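Local coordinates for protein NEDD8-conjugating enzyme UBC12 (Saccharomyces cerevisiae, PDB 3O2U) that accepts the ubiquitin-like protein Rub1 (NEDD8) from its E1 enzyme as a thioester and catalyses its attachment to other proteins, chiefly the cullin Cdc53, at residues A[104-109]-A[164-169]; A[110-115]-A[180-185]. All blocks are in the same frame, centred on the assembly; numbering follows the deposited sequence.

Contact 1 (A[104-109]-A[164-169]); sequences KIFHPN and KEFAEA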
# COMPACT_ATOMS: atom_id res chain seq x y z
N LYS A 104 -0.69 -3.78 -13.53
CA LYS A 104 -0.92 -2.70 -14.48
C LYS A 104 -2.43 -2.52 -14.61
O LYS A 104 -3.13 -3.38 -15.18
CB LYS A 104 -0.32 -3.04 -15.84
CG LYS A 104 1.16 -3.41 -15.79
CD LYS A 104 1.76 -3.38 -17.19
CE LYS A 104 3.13 -4.05 -17.22
NZ LYS A 104 3.41 -4.66 -18.57
N ILE A 105 -2.94 -1.43 -14.06
CA ILE A 105 -4.38 -1.20 -14.13
C ILE A 105 -4.72 0.20 -14.66
O ILE A 105 -3.94 1.14 -14.53
CB ILE A 105 -5.10 -1.48 -12.79
CG1 ILE A 105 -4.76 -0.43 -11.75
CG2 ILE A 105 -4.76 -2.89 -12.24
CD1 ILE A 105 -5.88 -0.24 -10.76
N PHE A 106 -5.90 0.31 -15.26
CA PHE A 106 -6.34 1.57 -15.85
C PHE A 106 -7.09 2.37 -14.79
O PHE A 106 -8.27 2.16 -14.57
CB PHE A 106 -7.27 1.28 -17.02
CG PHE A 106 -7.52 2.45 -17.91
CD1 PHE A 106 -6.48 3.01 -18.64
CD2 PHE A 106 -8.79 2.98 -18.04
CE1 PHE A 106 -6.70 4.08 -19.48
CE2 PHE A 106 -9.02 4.06 -18.88
CZ PHE A 106 -7.98 4.61 -19.59
N HIS A 107 -6.38 3.26 -14.10
CA HIS A 107 -6.98 4.04 -13.03
C HIS A 107 -6.29 5.40 -12.95
O HIS A 107 -5.06 5.48 -13.02
CB HIS A 107 -6.83 3.29 -11.70
CG HIS A 107 -7.53 3.95 -10.56
ND1 HIS A 107 -8.68 3.43 -10.00
CD2 HIS A 107 -7.26 5.09 -9.89
CE1 HIS A 107 -9.08 4.22 -9.01
NE2 HIS A 107 -8.24 5.24 -8.94
N PRO A 108 -7.07 6.47 -12.82
CA PRO A 108 -6.48 7.82 -12.86
C PRO A 108 -5.42 8.02 -11.78
O PRO A 108 -4.47 8.77 -11.99
CB PRO A 108 -7.67 8.75 -12.60
CG PRO A 108 -8.78 7.88 -12.13
CD PRO A 108 -8.53 6.50 -12.65
N ASN A 109 -5.55 7.32 -10.65
CA ASN A 109 -4.69 7.61 -9.50
C ASN A 109 -3.51 6.64 -9.32
O ASN A 109 -2.76 6.73 -8.34
CB ASN A 109 -5.55 7.73 -8.24
CG ASN A 109 -6.78 8.64 -8.45
OD1 ASN A 109 -7.92 8.24 -8.19
ND2 ASN A 109 -6.54 9.85 -8.93
N LYS A 164 -20.23 5.55 -19.17
CA LYS A 164 -20.33 4.37 -20.02
C LYS A 164 -18.98 4.14 -20.70
O LYS A 164 -18.53 3.01 -20.86
CB LYS A 164 -21.43 4.53 -21.06
N GLU A 165 -18.34 5.24 -21.08
CA GLU A 165 -17.06 5.21 -21.76
C GLU A 165 -15.96 4.67 -20.84
O GLU A 165 -15.18 3.80 -21.22
CB GLU A 165 -16.68 6.61 -22.25
CG GLU A 165 -17.47 7.09 -23.47
CD GLU A 165 -18.83 7.69 -23.13
OE1 GLU A 165 -19.31 7.50 -21.99
OE2 GLU A 165 -19.43 8.34 -24.01
N PHE A 166 -15.90 5.20 -19.62
CA PHE A 166 -14.88 4.78 -18.67
C PHE A 166 -15.17 3.36 -18.24
O PHE A 166 -14.26 2.56 -18.08
CB PHE A 166 -14.84 5.73 -17.46
CG PHE A 166 -13.71 5.44 -16.51
CD1 PHE A 166 -12.40 5.79 -16.83
CD2 PHE A 166 -13.94 4.84 -15.28
CE1 PHE A 166 -11.36 5.53 -15.96
CE2 PHE A 166 -12.91 4.58 -14.40
CZ PHE A 166 -11.61 4.93 -14.75
N ALA A 167 -16.44 3.03 -18.06
CA ALA A 167 -16.83 1.70 -17.64
C ALA A 167 -16.36 0.63 -18.62
O ALA A 167 -15.93 -0.45 -18.22
CB ALA A 167 -18.33 1.61 -17.44
N GLU A 168 -16.47 0.91 -19.91
CA GLU A 168 -16.09 -0.07 -20.92
C GLU A 168 -14.57 -0.15 -21.08
O GLU A 168 -14.04 -1.22 -21.36
CB GLU A 168 -16.77 0.23 -22.25
CG GLU A 168 -18.27 -0.07 -22.25
CD GLU A 168 -18.91 0.22 -23.60
OE1 GLU A 168 -18.24 0.82 -24.47
OE2 GLU A 168 -20.10 -0.16 -23.79
N ALA A 169 -13.89 0.98 -20.90
CA ALA A 169 -12.43 1.00 -20.94
C ALA A 169 -11.85 0.19 -19.78
O ALA A 169 -10.83 -0.48 -19.93
CB ALA A 169 -11.93 2.41 -20.89
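Beside Pro108, whose CD meets CZ of Phe166, the side-chain amide of Asn109 is held by three hydrogen bonds. Its ND2 gives hydrogen bonds to the carbonyls of Asn146 and Asp149, while OD1 accepts one from His107 NE2 at 3.1 Å. That last bond is bent, 140° at the hydrogen, with the donor tilted from the plane of the amide carbonyl. Between them the three bonds should fix how the amide is turned. His107, Pro108 and Asn109 form the His-Pro-Asn signature of ubiquitin-conjugating enzymes, and Pro108 CD sits above one face of the His107 imidazole, offset toward its rim.

Across to 164-169 the contact is wholly apolar. Phe106 CE2 does most of the touching, 3.9 Å from Ala169 CB and 4.0 Å from Phe166 CE1, and the two phenyl rings meet obliquely. Phe166 CZ then reaches Pro108 CD, also at 4.0 Å, so one ring meets both loop residues. Both rings are swung anti to their backbone nitrogens (chi1 -165° for Phe106, -173° for Phe166); for Phe166 this carries the ring from the helix across to the loop. The case illustrates how a loop without regular structure can share buried side-chain packing with a helix more than fifty residues further along the chain.

Leu158 and Leu159 of helix 153-160 adjoin Ala169 and Phe166, whereas Leu141 and Phe142 of helix 131-143 lie against His107, the latter ring edge-to-face. Ile179 touches both Phe106 and Ala169, and thus loop and helix 163-174 come together beside helix 153-160 and strand 178-179.

Contact 2 (A[110-115]-A[180-185]); sequences IDLKGN and EHVKYD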
# COMPACT_ATOMS: atom_id res chain seq x y z
N ILE A 110 -3.30 5.75 -10.29
CA ILE A 110 -2.20 4.78 -10.25
C ILE A 110 -1.44 4.81 -11.57
O ILE A 110 -2.06 4.75 -12.64
CB ILE A 110 -2.73 3.35 -9.96
CG1 ILE A 110 -3.65 3.39 -8.74
CG2 ILE A 110 -1.56 2.37 -9.75
CD1 ILE A 110 -4.44 2.14 -8.51
N ASP A 111 -0.12 4.94 -11.53
CA ASP A 111 0.65 4.98 -12.77
C ASP A 111 1.15 3.60 -13.18
O ASP A 111 0.95 2.62 -12.47
CB ASP A 111 1.80 6.01 -12.71
CG ASP A 111 2.90 5.62 -11.75
OD1 ASP A 111 3.02 4.42 -11.42
OD2 ASP A 111 3.66 6.53 -11.33
N LEU A 112 1.78 3.51 -14.34
CA LEU A 112 2.17 2.22 -14.87
C LEU A 112 3.37 1.63 -14.15
O LEU A 112 3.72 0.47 -14.38
CB LEU A 112 2.43 2.30 -16.38
CG LEU A 112 1.18 2.65 -17.18
CD1 LEU A 112 1.57 2.93 -18.63
CD2 LEU A 112 0.15 1.54 -17.10
N LYS A 113 3.98 2.42 -13.28
CA LYS A 113 5.07 1.95 -12.43
C LYS A 113 4.58 1.34 -11.10
O LYS A 113 5.36 0.76 -10.35
CB LYS A 113 6.05 3.09 -12.16
CG LYS A 113 6.99 3.40 -13.32
N GLY A 114 3.29 1.47 -10.82
CA GLY A 114 2.75 0.98 -9.56
C GLY A 114 2.62 2.03 -8.47
O GLY A 114 2.12 1.73 -7.38
N ASN A 115 3.06 3.26 -8.76
CA ASN A 115 2.86 4.39 -7.85
C ASN A 115 1.39 4.72 -7.62
O ASN A 115 0.58 4.74 -8.55
CB ASN A 115 3.60 5.63 -8.38
CG ASN A 115 5.10 5.47 -8.39
OD1 ASN A 115 5.74 5.60 -9.43
ND2 ASN A 115 5.67 5.16 -7.23
N GLU A 180 -4.95 2.98 -25.87
CA GLU A 180 -3.85 3.56 -26.62
C GLU A 180 -2.92 2.40 -26.98
O GLU A 180 -3.35 1.44 -27.62
CB GLU A 180 -3.15 4.66 -25.83
CG GLU A 180 -4.05 5.87 -25.53
CD GLU A 180 -4.51 6.62 -26.78
OE1 GLU A 180 -3.64 7.04 -27.58
OE2 GLU A 180 -5.73 6.80 -26.96
N HIS A 181 -1.67 2.45 -26.55
CA HIS A 181 -0.77 1.36 -26.89
C HIS A 181 -0.16 0.67 -25.67
O HIS A 181 0.87 -0.00 -25.76
CB HIS A 181 0.32 1.84 -27.84
CG HIS A 181 -0.20 2.25 -29.19
ND1 HIS A 181 -1.03 3.35 -29.35
CD2 HIS A 181 -0.02 1.72 -30.41
CE1 HIS A 181 -1.33 3.46 -30.63
NE2 HIS A 181 -0.74 2.50 -31.30
N VAL A 182 -0.81 0.82 -24.52
CA VAL A 182 -0.35 0.13 -23.33
C VAL A 182 -1.28 -1.02 -22.96
O VAL A 182 -2.50 -0.89 -22.97
CB VAL A 182 -0.10 1.12 -22.16
CG1 VAL A 182 -0.61 2.50 -22.51
CG2 VAL A 182 -0.68 0.61 -20.84
N LYS A 183 -0.66 -2.17 -22.68
CA LYS A 183 -1.40 -3.37 -22.33
C LYS A 183 -1.55 -3.47 -20.81
O LYS A 183 -0.60 -3.28 -20.06
CB LYS A 183 -0.69 -4.62 -22.86
CG LYS A 183 -1.54 -5.88 -22.75
CD LYS A 183 -0.73 -7.11 -22.39
CE LYS A 183 -1.46 -7.96 -21.33
NZ LYS A 183 -2.64 -8.68 -21.87
N TYR A 184 -2.77 -3.78 -20.37
CA TYR A 184 -3.04 -3.88 -18.95
C TYR A 184 -3.20 -5.34 -18.58
O TYR A 184 -3.48 -6.19 -19.44
CB TYR A 184 -4.28 -3.05 -18.61
CG TYR A 184 -4.00 -1.57 -18.78
CD1 TYR A 184 -3.58 -0.80 -17.70
CD2 TYR A 184 -4.10 -0.96 -20.02
CE1 TYR A 184 -3.28 0.55 -17.84
CE2 TYR A 184 -3.80 0.40 -20.18
CZ TYR A 184 -3.40 1.14 -19.08
OH TYR A 184 -3.09 2.48 -19.21
N ASP A 185 -3.04 -5.65 -17.29
CA ASP A 185 -3.13 -7.03 -16.83
C ASP A 185 -4.56 -7.55 -16.74
O ASP A 185 -5.49 -6.80 -16.45
CB ASP A 185 -2.48 -7.18 -15.46
CG ASP A 185 -0.97 -7.02 -15.51
OD1 ASP A 185 -0.38 -7.33 -16.57
OD2 ASP A 185 -0.40 -6.61 -14.49
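Leu112 meets Val182 and Tyr184 where a type I beta turn, running from Asp111 to Gly114, projects against the small antiparallel hairpin made by strands 178-179 and 182-183. In the ubiquitin-conjugating fold this turn belongs to the long loop between the last strand of the main sheet and helix 131-143. It offers an instructive case of a turn whose corner residue makes the outward contact.

Leu112 presents its two methyls as a fork. CD1 lies 3.9 Å from Val182 CG2, and CD2 stands equally far from that same methyl, so the leucine and the valine come together tip to tip. CD2 also approaches the aromatic ring, with Tyr184 CE1 at 3.6 Å, and the two side chains cross at about a right angle. The fork reaches across because CG is placed anti to the carbonyl carbon (chi1 -64°) on a CB already directed at the hairpin.

Val182 sits close to an eclipsed first torsion (chi1 9°), an unfavourable value, so the exact placing of its methyls deserves some caution. Tyr184 is more deeply buried: Phe106 packs against it edge-to-face, and its hydroxyl has a weak hydrogen bond with Asn152 ND2. Leu112, by contrast, is exposed within the molecule, and no hydrogen bond joins the segments.

The turn itself carries further bonds. Gly114 N bonds to Asp111 O, and Gly114 takes a positive phi of 97°; at its backbone angles a CB would be jammed against the carbonyl O of Lys113, which calls for glycine. The carboxylate of Asp111 folds back over the turn: its OD1 accepts a weak bond from Lys113 N and a hydrogen bond from Asn115 N at 2.9 Å, the latter arriving from above the carboxylate plane.

Contacts 1 and 2 pair consecutive pieces of one loop, 104-109 and 110-115, with successive parts of the C-terminal region, and their centres lie about 11 Å apart. They touch directly. Lys104 N and Asp185 OD2, 3.0 Å apart, form a probable hydrogen bond, while Ile105 CD1 packs 3.6 Å from Ile110 CD1 within the loop. Phe106 CD1 comes within 3.5 Å of Tyr184 OH, so these aromatic residues join the two interfaces. Contact 1 is the nearer to catalysis: the side chain of Pro108 is about 8 Å from that of Cys117, the predicted thioester-forming cysteine, whereas contact 2 lies away from that site.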